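Local coordinates for encapsidation protein (Lactococcus phage asccphi28, PDB 7JQP) that probably acts as the ASCE-fold ATPase of a phage DNA packaging motor, using ATP hydrolysis to drive the viral genome into the procapsid, at residues S50-R55 with I120-A125; G268-L273 with D304-I309; T337-F342 with S359-A364; K92-F97 with E105-R110. All blocks are in the same frame, centred on the assembly; numbering follows the deposited sequence.

Interaction 1. Residues S50-R55 with I120-A125; sequences SMVYLR and IVYFIA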
loop_
_atom_site.group_PDB
_atom_site.type_symbol
_atom_site.label_atom_id
_atom_site.label_comp_id
_atom_site.label_asym_id
_atom_site.label_seq_id
_atom_site.Cartn_x
_atom_site.Cartn_y
_atom_site.Cartn_z
ATOM N N SER A 50 6.437 32.479 4.336
ATOM C CA SER A 50 6.032 31.099 4.539
ATOM C C SER A 50 7.183 30.318 5.160
ATOM O O SER A 50 8.305 30.808 5.300
ATOM C CB SER A 50 5.599 30.458 3.217
ATOM O OG SER A 50 4.576 31.213 2.592
HETATM N N MSE A 51 6.879 29.088 5.547
HETATM C CA MSE A 51 7.865 28.205 6.143
HETATM C C MSE A 51 7.800 26.863 5.439
HETATM O O MSE A 51 6.762 26.474 4.904
HETATM C CB MSE A 51 7.614 28.032 7.638
HETATM C CG MSE A 51 8.591 27.101 8.338
HETATM SE SE MSE A 51 7.877 26.490 10.051
HETATM C CE MSE A 51 9.549 26.079 10.956
ATOM N N VAL A 52 8.918 26.150 5.452
ATOM C CA VAL A 52 9.010 24.815 4.889
ATOM C C VAL A 52 9.547 23.874 5.958
ATOM O O VAL A 52 10.618 24.117 6.524
ATOM C CB VAL A 52 9.908 24.802 3.643
ATOM C CG1 VAL A 52 10.222 23.387 3.282
ATOM C CG2 VAL A 52 9.225 25.498 2.480
ATOM N N TYR A 53 8.811 22.798 6.218
ATOM C CA TYR A 53 9.237 21.753 7.139
ATOM C C TYR A 53 9.729 20.569 6.316
ATOM O O TYR A 53 8.963 19.998 5.533
ATOM C CB TYR A 53 8.095 21.334 8.061
ATOM C CG TYR A 53 8.517 20.359 9.132
ATOM C CD1 TYR A 53 9.321 20.767 10.186
ATOM C CD2 TYR A 53 8.104 19.034 9.098
ATOM C CE1 TYR A 53 9.709 19.885 11.174
ATOM C CE2 TYR A 53 8.485 18.143 10.083
ATOM C CZ TYR A 53 9.289 18.575 11.118
ATOM O OH TYR A 53 9.674 17.695 12.102
ATOM N N LEU A 54 10.992 20.199 6.499
ATOM C CA LEU A 54 11.636 19.196 5.665
ATOM C C LEU A 54 11.915 17.936 6.473
ATOM O O LEU A 54 12.265 18.005 7.656
ATOM C CB LEU A 54 12.941 19.734 5.072
ATOM C CG LEU A 54 13.550 18.892 3.952
ATOM C CD1 LEU A 54 12.679 18.963 2.705
ATOM C CD2 LEU A 54 14.967 19.341 3.643
ATOM N N ARG A 55 11.754 16.788 5.819
ATOM C CA ARG A 55 12.018 15.486 6.411
ATOM C C ARG A 55 12.688 14.610 5.365
ATOM O O ARG A 55 12.452 14.766 4.164
ATOM C CB ARG A 55 10.726 14.835 6.911
ATOM C CG ARG A 55 10.208 15.390 8.228
ATOM C CD ARG A 55 11.182 15.131 9.375
ATOM N NE ARG A 55 10.493 15.039 10.660
ATOM C CZ ARG A 55 10.495 13.964 11.448
ATOM N NH1 ARG A 55 11.165 12.871 11.108
ATOM N NH2 ARG A 55 9.830 13.993 12.594
ATOM N N ILE A 120 1.382 29.029 5.323
ATOM C CA ILE A 120 2.530 29.451 6.112
ATOM C C ILE A 120 3.533 28.332 6.341
ATOM O O ILE A 120 4.687 28.621 6.694
ATOM C CB ILE A 120 2.084 30.042 7.467
ATOM C CG1 ILE A 120 1.115 29.083 8.164
ATOM C CG2 ILE A 120 1.447 31.409 7.265
ATOM C CD1 ILE A 120 1.005 29.304 9.659
ATOM N N VAL A 121 3.154 27.072 6.158
ATOM C CA VAL A 121 4.068 25.949 6.322
ATOM C C VAL A 121 3.876 24.975 5.170
ATOM O O VAL A 121 2.745 24.651 4.794
ATOM C CB VAL A 121 3.862 25.244 7.678
ATOM C CG1 VAL A 121 4.856 24.105 7.840
ATOM C CG2 VAL A 121 4.017 26.242 8.821
ATOM N N TYR A 122 4.994 24.520 4.608
ATOM C CA TYR A 122 5.021 23.499 3.575
ATOM C C TYR A 122 5.741 22.278 4.131
ATOM O O TYR A 122 6.782 22.408 4.785
ATOM C CB TYR A 122 5.767 23.939 2.305
ATOM C CG TYR A 122 5.192 25.089 1.512
ATOM C CD1 TYR A 122 5.428 26.403 1.885
ATOM C CD2 TYR A 122 4.466 24.860 0.348
ATOM C CE1 TYR A 122 4.925 27.456 1.146
ATOM C CE2 TYR A 122 3.961 25.905 -0.399
ATOM C CZ TYR A 122 4.195 27.201 0.003
ATOM O OH TYR A 122 3.693 28.246 -0.741
ATOM N N PHE A 123 5.197 21.095 3.875
ATOM C CA PHE A 123 5.827 19.840 4.259
ATOM C C PHE A 123 6.383 19.168 3.012
ATOM O O PHE A 123 5.654 18.946 2.041
ATOM C CB PHE A 123 4.824 18.941 4.985
ATOM C CG PHE A 123 4.361 19.508 6.304
ATOM C CD1 PHE A 123 5.095 19.300 7.460
ATOM C CD2 PHE A 123 3.204 20.266 6.380
ATOM C CE1 PHE A 123 4.677 19.828 8.669
ATOM C CE2 PHE A 123 2.783 20.795 7.586
ATOM C CZ PHE A 123 3.521 20.577 8.732
ATOM N N ILE A 124 7.683 18.868 3.042
ATOM C CA ILE A 124 8.406 18.302 1.912
ATOM C C ILE A 124 9.288 17.163 2.392
ATOM O O ILE A 124 9.824 17.190 3.503
ATOM C CB ILE A 124 9.299 19.350 1.213
ATOM C CG1 ILE A 124 8.522 20.611 0.883
ATOM C CG2 ILE A 124 9.994 18.751 -0.009
ATOM C CD1 ILE A 124 9.431 21.711 0.438
ATOM N N ALA A 125 9.493 16.192 1.512
ATOM C CA ALA A 125 10.341 15.044 1.788
ATOM C C ALA A 125 11.525 15.068 0.835
ATOM O O ALA A 125 11.351 15.227 -0.378
ATOM C CB ALA A 125 9.557 13.739 1.637
#
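Met51, Tyr53 and Arg55 pair with Val121, Phe123 and Ala125 on one face of the central sheet of the ASCE P-loop ATPase fold, while Val52 and Leu54 pair with Tyr122 and Ile124 on the other; strands 50-55 and 120-125 run parallel. Backbone hydrogen bonds form the ladder. Tyr122 N gives to Met51 O (2.7 Å), Tyr53 N to Tyr122 O and Ile124 N to Tyr53 O (3.0 Å). The bond from Met51 N to Ile120 O is weak; there Ile120 and Val121 form a classic beta bulge against strand 112-115.

Among the aromatic contacts, Tyr53, with CG anti to its backbone N (chi1 -174°), brings CD2 to the edge of the Phe123 ring, 3.4 Å from Phe123 CD1, with the planes at 71°. Val121 CG1 lies over one face of Phe123, and Phe69 meets both rings edge-to-face. Tyr122 turns its own edge to Ser50, Tyr122 CE1 lying 3.7 Å from Ser50 CB.

The aliphatic contacts on the Val52 face lie under helix 164-175: Ile124 CD1 touches Val52 CG1, and Leu54 CD1 is 3.7 Å from Ile124 CB. Tyr53 touches Thr33 of the probable Walker A loop. Arg55 is salt-bridged to Glu60, and Tyr53 OH bonds Asp146 as well as accepting from Arg55 NE (3.1 Å), which approaches with the hydroxyl oxygen tilted 17° from the guanidinium plane.

Interaction 2. Residues G268-L273 with D304-I309; sequences GKKPKL and DGLENI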
loop_
_atom_site.group_PDB
_atom_site.type_symbol
_atom_site.label_atom_id
_atom_site.label_comp_id
_atom_site.label_asym_id
_atom_site.label_seq_id
_atom_site.Cartn_x
_atom_site.Cartn_y
_atom_site.Cartn_z
ATOM N N GLY A 268 53.464 5.790 4.442
ATOM C CA GLY A 268 54.340 6.458 3.494
ATOM C C GLY A 268 54.220 5.942 2.071
ATOM O O GLY A 268 54.323 6.714 1.116
ATOM N N LYS A 269 54.021 4.638 1.903
ATOM C CA LYS A 269 54.087 4.065 0.564
ATOM C C LYS A 269 53.033 4.693 -0.346
ATOM O O LYS A 269 51.995 5.186 0.107
ATOM C CB LYS A 269 53.886 2.545 0.602
ATOM C CG LYS A 269 55.035 1.750 1.215
ATOM C CD LYS A 269 56.338 1.912 0.449
ATOM C CE LYS A 269 57.509 1.384 1.267
ATOM N NZ LYS A 269 58.817 1.645 0.607
ATOM N N LYS A 270 53.308 4.654 -1.649
ATOM C CA LYS A 270 52.425 5.270 -2.625
ATOM C C LYS A 270 51.127 4.475 -2.750
ATOM O O LYS A 270 51.101 3.266 -2.503
ATOM C CB LYS A 270 53.123 5.383 -3.976
ATOM C CG LYS A 270 54.338 6.305 -3.919
ATOM C CD LYS A 270 55.134 6.321 -5.210
ATOM C CE LYS A 270 56.268 7.343 -5.143
ATOM N NZ LYS A 270 57.315 6.988 -4.146
ATOM N N PRO A 271 50.034 5.134 -3.125
ATOM C CA PRO A 271 48.732 4.459 -3.137
ATOM C C PRO A 271 48.587 3.480 -4.291
ATOM O O PRO A 271 49.235 3.580 -5.335
ATOM C CB PRO A 271 47.744 5.623 -3.279
ATOM C CG PRO A 271 48.512 6.606 -4.125
ATOM C CD PRO A 271 49.916 6.547 -3.545
ATOM N N LYS A 272 47.688 2.512 -4.076
ATOM C CA LYS A 272 47.403 1.504 -5.092
ATOM C C LYS A 272 46.671 2.112 -6.282
ATOM O O LYS A 272 46.959 1.772 -7.435
ATOM C CB LYS A 272 46.576 0.378 -4.473
ATOM C CG LYS A 272 46.649 -0.957 -5.192
ATOM C CD LYS A 272 45.740 -1.970 -4.504
ATOM C CE LYS A 272 45.882 -3.360 -5.100
ATOM N NZ LYS A 272 45.537 -4.418 -4.106
ATOM N N LEU A 273 45.724 3.008 -6.025
ATOM C CA LEU A 273 44.946 3.638 -7.079
ATOM C C LEU A 273 44.646 5.078 -6.691
ATOM O O LEU A 273 44.720 5.458 -5.521
ATOM C CB LEU A 273 43.643 2.869 -7.352
ATOM C CG LEU A 273 42.718 2.557 -6.176
ATOM C CD1 LEU A 273 41.994 3.786 -5.662
ATOM C CD2 LEU A 273 41.711 1.479 -6.585
ATOM N N ASP A 304 52.718 14.228 -7.886
ATOM C CA ASP A 304 54.175 14.242 -7.819
ATOM C C ASP A 304 54.649 12.916 -7.239
ATOM O O ASP A 304 54.272 12.552 -6.119
ATOM C CB ASP A 304 54.711 15.410 -6.987
ATOM C CG ASP A 304 54.507 16.756 -7.664
ATOM O OD1 ASP A 304 53.901 16.793 -8.756
ATOM O OD2 ASP A 304 55.058 17.762 -7.164
ATOM N N GLY A 305 55.484 12.205 -7.994
ATOM C CA GLY A 305 55.919 10.882 -7.606
ATOM C C GLY A 305 54.909 9.789 -7.850
ATOM O O GLY A 305 55.098 8.670 -7.356
ATOM N N LEU A 306 53.844 10.075 -8.594
ATOM C CA LEU A 306 52.784 9.121 -8.894
ATOM C C LEU A 306 52.587 9.016 -10.399
ATOM O O LEU A 306 51.458 8.925 -10.895
ATOM C CB LEU A 306 51.483 9.526 -8.208
ATOM C CG LEU A 306 51.597 10.043 -6.774
ATOM C CD1 LEU A 306 50.330 10.795 -6.386
ATOM C CD2 LEU A 306 51.854 8.915 -5.792
ATOM N N GLU A 307 53.694 9.011 -11.147
ATOM C CA GLU A 307 53.619 9.138 -12.597
ATOM C C GLU A 307 52.833 7.987 -13.223
ATOM O O GLU A 307 51.981 8.206 -14.094
ATOM C CB GLU A 307 55.026 9.197 -13.187
ATOM C CG GLU A 307 55.916 10.345 -12.724
ATOM C CD GLU A 307 56.641 10.044 -11.423
ATOM O OE1 GLU A 307 56.406 8.964 -10.840
ATOM O OE2 GLU A 307 57.525 10.841 -11.041
ATOM N N ASN A 308 53.107 6.753 -12.799
ATOM C CA ASN A 308 52.528 5.580 -13.440
ATOM C C ASN A 308 51.311 5.022 -12.712
ATOM O O ASN A 308 50.748 4.019 -13.163
ATOM C CB ASN A 308 53.576 4.468 -13.573
ATOM C CG ASN A 308 54.764 4.879 -14.418
ATOM O OD1 ASN A 308 54.608 5.473 -15.484
ATOM N ND2 ASN A 308 55.963 4.558 -13.944
ATOM N N ILE A 309 50.891 5.632 -11.603
ATOM C CA ILE A 309 49.708 5.149 -10.901
ATOM C C ILE A 309 48.463 5.550 -11.680
ATOM O O ILE A 309 48.330 6.699 -12.121
ATOM C CB ILE A 309 49.671 5.691 -9.464
ATOM C CG1 ILE A 309 50.931 5.252 -8.711
ATOM C CG2 ILE A 309 48.415 5.205 -8.752
ATOM C CD1 ILE A 309 51.009 5.742 -7.277
#
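Ile309 carries CG1 anti to its own carbonyl carbon (chi1 -59°) and continues straight beyond it (chi2 180°), a shape that sends CD1 across to Pro271. Leu306 has CG on the same side, beside its backbone N (chi1 -41°), and its CD2 branch comes up next to the same proline. The two aliphatic chains thus meet the pyrrolidine ring at roughly right angles: Pro271 CD is 3.8 Å from Leu306 CD2 and 4.0 Å from Ile309 CD1. The ring also touches Gln298 and Tyr300 of strand 293-300.

Both segments are loops leading into neighbouring parallel strands, 273-277 and 311-313, of the mixed sheet in the C-terminal part of the chain, and Leu306 and Ile309 both also touch Leu274 on the first of these. No hydrogen bond crosses the contact. Lys270 lays the near part of its chain over the pair, with CB 3.9 Å from Ile309 CD1 and CG 4.1 Å from Leu306 CD2. Ile309 also lies along the backbone: its CD1 is 3.4 Å from Pro271 O, and its CG2 reaches Lys272 O (4.0 Å) and Leu273 CA. Lys272 itself points its CB away from this loop and forms a salt bridge with Glu286.

Interaction 3. Residues T337-F342 with S359-A364; sequences TYFELF and SKFVYA
Ser359 meets the rim of Phe342, its OG lying near the ring plane, 3.4 Å from Phe342 CZ; that hydroxyl is hydrogen-bonded to Phe355 O, one turn earlier. Phe361 comes next. Its side chain runs at about a right angle to that of Phe339, and Phe361 CE2 stands at the edge of the Phe339 ring, 4.0 Å from Phe339 CE1. Phe361 also meets Tyr277 edge-to-face and touches Val275 and Leu282, so it bridges the helices and the C-terminal sheet.

Val362 fills the middle of this helix-helix crossing, in which segments 337-342 and 359-364 run at 125° with axes 10.7 Å apart, both helices packing against the sheet that contains strands 273-277 and 293-300. With CG1 anti to the backbone N (chi1 169°), the valine wedges one branch between two rings: CG1 is 3.8 Å from Phe339 CD1 and 3.6 Å from Phe342 CD2. Its other branch makes a CH-pi contact, CG2 lying over the face of Phe342. Val362 O also lies above Phe339, offset toward the rim. Last, Tyr363 receives the edge of Phe342 on its face in an offset edge-to-face pair, planes at 77°, while Tyr363 OH makes a weak hydrogen bond to Phe194 O.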
loop_
_atom_site.group_PDB
_atom_site.type_symbol
_atom_site.label_atom_id
_atom_site.label_comp_id
_atom_site.label_asym_id
_atom_site.label_seq_id
_atom_site.Cartn_x
_atom_site.Cartn_y
_atom_site.Cartn_z
ATOM N N THR A 337 33.619 -2.342 -2.584
ATOM C CA THR A 337 34.286 -2.827 -1.382
ATOM C C THR A 337 34.908 -1.677 -0.597
ATOM O O THR A 337 34.840 -1.652 0.638
ATOM C CB THR A 337 35.356 -3.855 -1.749
ATOM O OG1 THR A 337 36.354 -3.236 -2.571
ATOM C CG2 THR A 337 34.741 -5.031 -2.500
ATOM N N TYR A 338 35.514 -0.716 -1.297
ATOM C CA TYR A 338 36.140 0.417 -0.622
ATOM C C TYR A 338 35.111 1.284 0.097
ATOM O O TYR A 338 35.365 1.758 1.211
ATOM C CB TYR A 338 36.935 1.243 -1.631
ATOM C CG TYR A 338 38.223 0.585 -2.074
ATOM C CD1 TYR A 338 39.156 0.144 -1.145
ATOM C CD2 TYR A 338 38.502 0.396 -3.422
ATOM C CE1 TYR A 338 40.334 -0.460 -1.545
ATOM C CE2 TYR A 338 39.678 -0.207 -3.831
ATOM C CZ TYR A 338 40.591 -0.633 -2.888
ATOM O OH TYR A 338 41.763 -1.234 -3.289
ATOM N N PHE A 339 33.946 1.506 -0.521
ATOM C CA PHE A 339 32.899 2.268 0.151
ATOM C C PHE A 339 32.471 1.573 1.442
ATOM O O PHE A 339 32.265 2.225 2.472
ATOM C CB PHE A 339 31.690 2.436 -0.773
ATOM C CG PHE A 339 31.898 3.399 -1.921
ATOM C CD1 PHE A 339 32.851 4.406 -1.866
ATOM C CD2 PHE A 339 31.127 3.283 -3.067
ATOM C CE1 PHE A 339 33.020 5.279 -2.930
ATOM C CE2 PHE A 339 31.296 4.148 -4.131
ATOM C CZ PHE A 339 32.241 5.146 -4.064
ATOM N N GLU A 340 32.329 0.244 1.398
ATOM C CA GLU A 340 31.976 -0.515 2.596
ATOM C C GLU A 340 33.065 -0.431 3.658
ATOM O O GLU A 340 32.769 -0.260 4.847
ATOM C CB GLU A 340 31.701 -1.972 2.220
ATOM C CG GLU A 340 30.456 -2.163 1.367
ATOM C CD GLU A 340 30.286 -3.587 0.873
ATOM O OE1 GLU A 340 31.220 -4.398 1.045
ATOM O OE2 GLU A 340 29.212 -3.894 0.313
ATOM N N LEU A 341 34.330 -0.550 3.250
ATOM C CA LEU A 341 35.436 -0.403 4.192
ATOM C C LEU A 341 35.431 0.976 4.838
ATOM O O LEU A 341 35.731 1.109 6.029
ATOM C CB LEU A 341 36.754 -0.660 3.463
ATOM C CG LEU A 341 37.070 -2.112 3.122
ATOM C CD1 LEU A 341 38.099 -2.203 2.021
ATOM C CD2 LEU A 341 37.631 -2.820 4.356
ATOM N N PHE A 342 35.076 2.008 4.068
ATOM C CA PHE A 342 34.984 3.360 4.612
ATOM C C PHE A 342 33.800 3.501 5.561
ATOM O O PHE A 342 33.927 4.077 6.648
ATOM C CB PHE A 342 34.864 4.375 3.472
ATOM C CG PHE A 342 34.381 5.731 3.919
ATOM C CD1 PHE A 342 35.270 6.722 4.299
ATOM C CD2 PHE A 342 33.022 6.005 3.967
ATOM C CE1 PHE A 342 34.809 7.960 4.713
ATOM C CE2 PHE A 342 32.557 7.233 4.381
ATOM C CZ PHE A 342 33.450 8.213 4.754
ATOM N N SER A 359 34.695 11.664 2.765
ATOM C CA SER A 359 33.265 11.476 2.995
ATOM C C SER A 359 32.438 12.125 1.891
ATOM O O SER A 359 31.430 11.558 1.450
ATOM C CB SER A 359 32.864 12.026 4.365
ATOM O OG SER A 359 33.737 11.575 5.386
ATOM N N LYS A 360 32.837 13.316 1.441
ATOM C CA LYS A 360 32.127 13.956 0.338
ATOM C C LYS A 360 32.132 13.067 -0.898
ATOM O O LYS A 360 31.108 12.923 -1.578
ATOM C CB LYS A 360 32.761 15.309 0.011
ATOM C CG LYS A 360 32.497 16.413 1.022
ATOM C CD LYS A 360 32.897 17.770 0.440
ATOM C CE LYS A 360 32.543 18.927 1.364
ATOM N NZ LYS A 360 32.952 18.686 2.777
ATOM N N PHE A 361 33.285 12.473 -1.209
ATOM C CA PHE A 361 33.394 11.614 -2.381
ATOM C C PHE A 361 32.562 10.349 -2.220
ATOM O O PHE A 361 31.819 9.962 -3.130
ATOM C CB PHE A 361 34.858 11.259 -2.625
ATOM C CG PHE A 361 35.062 10.231 -3.694
ATOM C CD1 PHE A 361 34.960 10.575 -5.029
ATOM C CD2 PHE A 361 35.354 8.918 -3.365
ATOM C CE1 PHE A 361 35.151 9.630 -6.016
ATOM C CE2 PHE A 361 35.544 7.969 -4.347
ATOM C CZ PHE A 361 35.442 8.325 -5.675
ATOM N N VAL A 362 32.677 9.689 -1.066
ATOM C CA VAL A 362 31.980 8.421 -0.862
ATOM C C VAL A 362 30.477 8.608 -1.023
ATOM O O VAL A 362 29.829 7.903 -1.804
ATOM C CB VAL A 362 32.332 7.833 0.516
ATOM C CG1 VAL A 362 31.412 6.671 0.852
ATOM C CG2 VAL A 362 33.783 7.365 0.539
ATOM N N TYR A 363 29.905 9.578 -0.308
ATOM C CA TYR A 363 28.455 9.746 -0.308
ATOM C C TYR A 363 27.929 10.254 -1.645
ATOM O O TYR A 363 26.797 9.926 -2.020
ATOM C CB TYR A 363 28.051 10.673 0.837
ATOM C CG TYR A 363 28.294 10.048 2.195
ATOM C CD1 TYR A 363 27.736 8.815 2.514
ATOM C CD2 TYR A 363 29.095 10.667 3.146
ATOM C CE1 TYR A 363 27.953 8.226 3.740
ATOM C CE2 TYR A 363 29.319 10.081 4.380
ATOM C CZ TYR A 363 28.745 8.860 4.669
ATOM O OH TYR A 363 28.961 8.266 5.889
ATOM N N ALA A 364 28.717 11.044 -2.377
ATOM C CA ALA A 364 28.269 11.492 -3.693
ATOM C C ALA A 364 28.075 10.309 -4.634
ATOM O O ALA A 364 27.100 10.259 -5.392
ATOM C CB ALA A 364 29.271 12.485 -4.281
#

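Interaction 4. Residues K92-F97 with E105-R110; sequences KQIMRF and EIKAIR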
loop_
_atom_site.group_PDB
_atom_site.type_symbol
_atom_site.label_atom_id
_atom_site.label_comp_id
_atom_site.label_asym_id
_atom_site.label_seq_id
_atom_site.Cartn_x
_atom_site.Cartn_y
_atom_site.Cartn_z
ATOM N N LYS A 92 -13.399 19.671 11.526
ATOM C CA LYS A 92 -12.728 20.267 10.378
ATOM C C LYS A 92 -11.230 20.443 10.587
ATOM O O LYS A 92 -10.529 20.821 9.639
ATOM C CB LYS A 92 -13.345 21.632 10.050
ATOM C CG LYS A 92 -14.825 21.587 9.705
ATOM C CD LYS A 92 -15.386 22.986 9.459
ATOM C CE LYS A 92 -15.116 23.472 8.038
ATOM N NZ LYS A 92 -15.423 24.926 7.886
ATOM N N GLN A 93 -10.722 20.181 11.792
ATOM C CA GLN A 93 -9.311 20.402 12.108
ATOM C C GLN A 93 -8.914 21.848 11.810
ATOM O O GLN A 93 -7.852 22.119 11.244
ATOM C CB GLN A 93 -8.420 19.414 11.353
ATOM C CG GLN A 93 -8.682 17.944 11.691
ATOM C CD GLN A 93 -8.080 17.521 13.021
ATOM O OE1 GLN A 93 -7.724 18.358 13.852
ATOM N NE2 GLN A 93 -7.957 16.214 13.226
ATOM N N ILE A 94 -9.787 22.780 12.196
ATOM C CA ILE A 94 -9.567 24.219 12.065
ATOM C C ILE A 94 -9.475 24.819 13.462
ATOM O O ILE A 94 -10.401 24.675 14.271
ATOM C CB ILE A 94 -10.688 24.891 11.250
ATOM C CG1 ILE A 94 -10.759 24.285 9.844
ATOM C CG2 ILE A 94 -10.512 26.403 11.261
ATOM C CD1 ILE A 94 -11.837 24.884 8.957
HETATM N N MSE A 95 -8.364 25.498 13.747
HETATM C CA MSE A 95 -8.210 26.259 14.991
HETATM C C MSE A 95 -8.677 27.700 14.759
HETATM O O MSE A 95 -8.421 28.266 13.699
HETATM C CB MSE A 95 -6.754 26.265 15.464
HETATM C CG MSE A 95 -6.188 24.907 15.844
HETATM SE SE MSE A 95 -4.225 24.926 15.932
HETATM C CE MSE A 95 -3.932 25.774 17.665
ATOM N N ARG A 96 -9.356 28.295 15.739
ATOM C CA ARG A 96 -9.768 29.694 15.677
ATOM C C ARG A 96 -9.390 30.361 16.991
ATOM O O ARG A 96 -9.627 29.796 18.064
ATOM C CB ARG A 96 -11.272 29.819 15.403
ATOM C CG ARG A 96 -11.713 29.134 14.103
ATOM C CD ARG A 96 -13.222 29.181 13.887
ATOM N NE ARG A 96 -13.597 28.717 12.550
ATOM C CZ ARG A 96 -13.722 27.438 12.200
ATOM N NH1 ARG A 96 -13.498 26.475 13.083
ATOM N NH2 ARG A 96 -14.068 27.122 10.958
ATOM N N PHE A 97 -8.785 31.544 16.907
ATOM C CA PHE A 97 -8.245 32.219 18.083
ATOM C C PHE A 97 -8.143 33.716 17.811
ATOM O O PHE A 97 -8.435 34.192 16.709
ATOM C CB PHE A 97 -6.880 31.633 18.474
ATOM C CG PHE A 97 -5.889 31.590 17.343
ATOM C CD1 PHE A 97 -5.856 30.500 16.491
ATOM C CD2 PHE A 97 -4.993 32.626 17.134
ATOM C CE1 PHE A 97 -4.954 30.441 15.450
ATOM C CE2 PHE A 97 -4.083 32.571 16.091
ATOM C CZ PHE A 97 -4.067 31.477 15.248
ATOM N N GLU A 105 -7.250 32.243 12.026
ATOM C CA GLU A 105 -7.613 30.832 11.975
ATOM C C GLU A 105 -6.495 30.062 11.288
ATOM O O GLU A 105 -6.015 30.473 10.226
ATOM C CB GLU A 105 -8.963 30.632 11.264
ATOM C CG GLU A 105 -8.922 30.454 9.759
ATOM C CD GLU A 105 -10.220 29.865 9.218
ATOM O OE1 GLU A 105 -11.219 29.833 9.971
ATOM O OE2 GLU A 105 -10.240 29.434 8.046
ATOM N N ILE A 106 -6.090 28.950 11.893
ATOM C CA ILE A 106 -5.054 28.075 11.357
ATOM C C ILE A 106 -5.751 26.831 10.822
ATOM O O ILE A 106 -6.409 26.104 11.573
ATOM C CB ILE A 106 -4.019 27.712 12.433
ATOM C CG1 ILE A 106 -3.203 28.953 12.801
ATOM C CG2 ILE A 106 -3.135 26.570 11.940
ATOM C CD1 ILE A 106 -2.208 28.732 13.920
ATOM N N LYS A 107 -5.607 26.590 9.528
ATOM C CA LYS A 107 -6.206 25.458 8.830
ATOM C C LYS A 107 -5.105 24.616 8.212
ATOM O O LYS A 107 -4.237 25.144 7.511
ATOM C CB LYS A 107 -7.178 25.979 7.769
ATOM C CG LYS A 107 -7.809 24.944 6.862
ATOM C CD LYS A 107 -8.502 25.634 5.676
ATOM C CE LYS A 107 -9.396 26.787 6.133
ATOM N NZ LYS A 107 -10.230 27.326 5.020
ATOM N N ALA A 108 -5.133 23.314 8.484
ATOM C CA ALA A 108 -4.167 22.376 7.930
ATOM C C ALA A 108 -4.866 21.440 6.956
ATOM O O ALA A 108 -5.763 20.686 7.351
ATOM C CB ALA A 108 -3.479 21.578 9.038
ATOM N N ILE A 109 -4.459 21.487 5.690
ATOM C CA ILE A 109 -5.009 20.629 4.648
ATOM C C ILE A 109 -3.852 20.013 3.875
ATOM O O ILE A 109 -2.988 20.733 3.361
ATOM C CB ILE A 109 -5.952 21.390 3.694
ATOM C CG1 ILE A 109 -7.069 22.069 4.489
ATOM C CG2 ILE A 109 -6.515 20.445 2.642
ATOM C CD1 ILE A 109 -8.067 22.828 3.633
ATOM N N ARG A 110 -3.843 18.685 3.787
ATOM C CA ARG A 110 -2.851 17.944 3.003
ATOM C C ARG A 110 -1.469 18.279 3.560
ATOM O O ARG A 110 -1.276 18.202 4.783
ATOM C CB ARG A 110 -3.060 18.262 1.526
ATOM C CG ARG A 110 -4.270 17.584 0.911
ATOM C CD ARG A 110 -4.533 18.077 -0.503
ATOM N NE ARG A 110 -5.619 17.332 -1.133
ATOM C CZ ARG A 110 -6.904 17.475 -0.823
ATOM N NH1 ARG A 110 -7.273 18.334 0.117
ATOM N NH2 ARG A 110 -7.822 16.753 -1.451
#
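Glu105 and Arg96 lie side by side across two antiparallel strands, yet their salt bridge is purely one of charge. Glu105 OE1 is a long 3.7 Å from Arg96 NE and sits well out of the guanidinium plane, so that no N-H points at it; the carboxylate and guanidinium planes stand 79° apart. Glu105 holds CG between its backbone N and carbonyl carbon (chi1 89°), the crowded position, and then extends, bringing the carboxylate over Ile94, whose CG2 is 3.7 Å from Glu105 OE1. That same CG2 lies against one face of the Arg96 guanidinium. The second carboxylate oxygen serves Lys107, with a similarly long bridge of 3.7 Å between Glu105 OE2 and Lys107 NZ. The acid is thus shared by two basic groups in a loose network on one face of the sheet.

Met95 and Ile106, whose side chains share the opposite face, form an antiparallel hydrogen-bonded pair through their backbones: Met95 N to Ile106 O and Ile106 N to Met95 O are both 3.0 Å. The ring of Phe97 reaches Ile106, whose CG1 lies at the ring edge, 3.5 Å from Phe97 CE1. Leu75 of helix 72-79 and Phe115 add to the apolar surroundings of Phe97. Neighbouring subunits come close here, Lys107 packing on Ser91 of a second subunit and Gln93 on Arg110 of a third. Gln93 and Ile94 also form a G1 beta bulge opposite Asp89. The whole is a beta hairpin, strands 94-99 and 102-109, within the antiparallel extension of the P-loop ATPase sheet.

Overall arrangement
From the N terminus, strand 50-55 opens interaction 1, whose loop closes only at 120-125. Nested inside it, interaction 4 closes a tight hairpin loop. Both reach the same sheet, centres about 16 Å apart: interaction 1 joins parallel core strands, interaction 4 its antiparallel wing. The chain adds further strands to this sheet, up to 221-225, before passing to the C-terminal sheet. There interaction 2 closes at 304-309 round strands 273-277, 280-288 and 293-300, and interaction 3 closes the short connection from helix 328-343 to helix 352-365. These two touch, Leu273 CD2 lying 3.8 Å from Tyr338 CE2. No loops cross. Interactions 2 and 4 are the most widely separated pair, with centres about 64 Å apart.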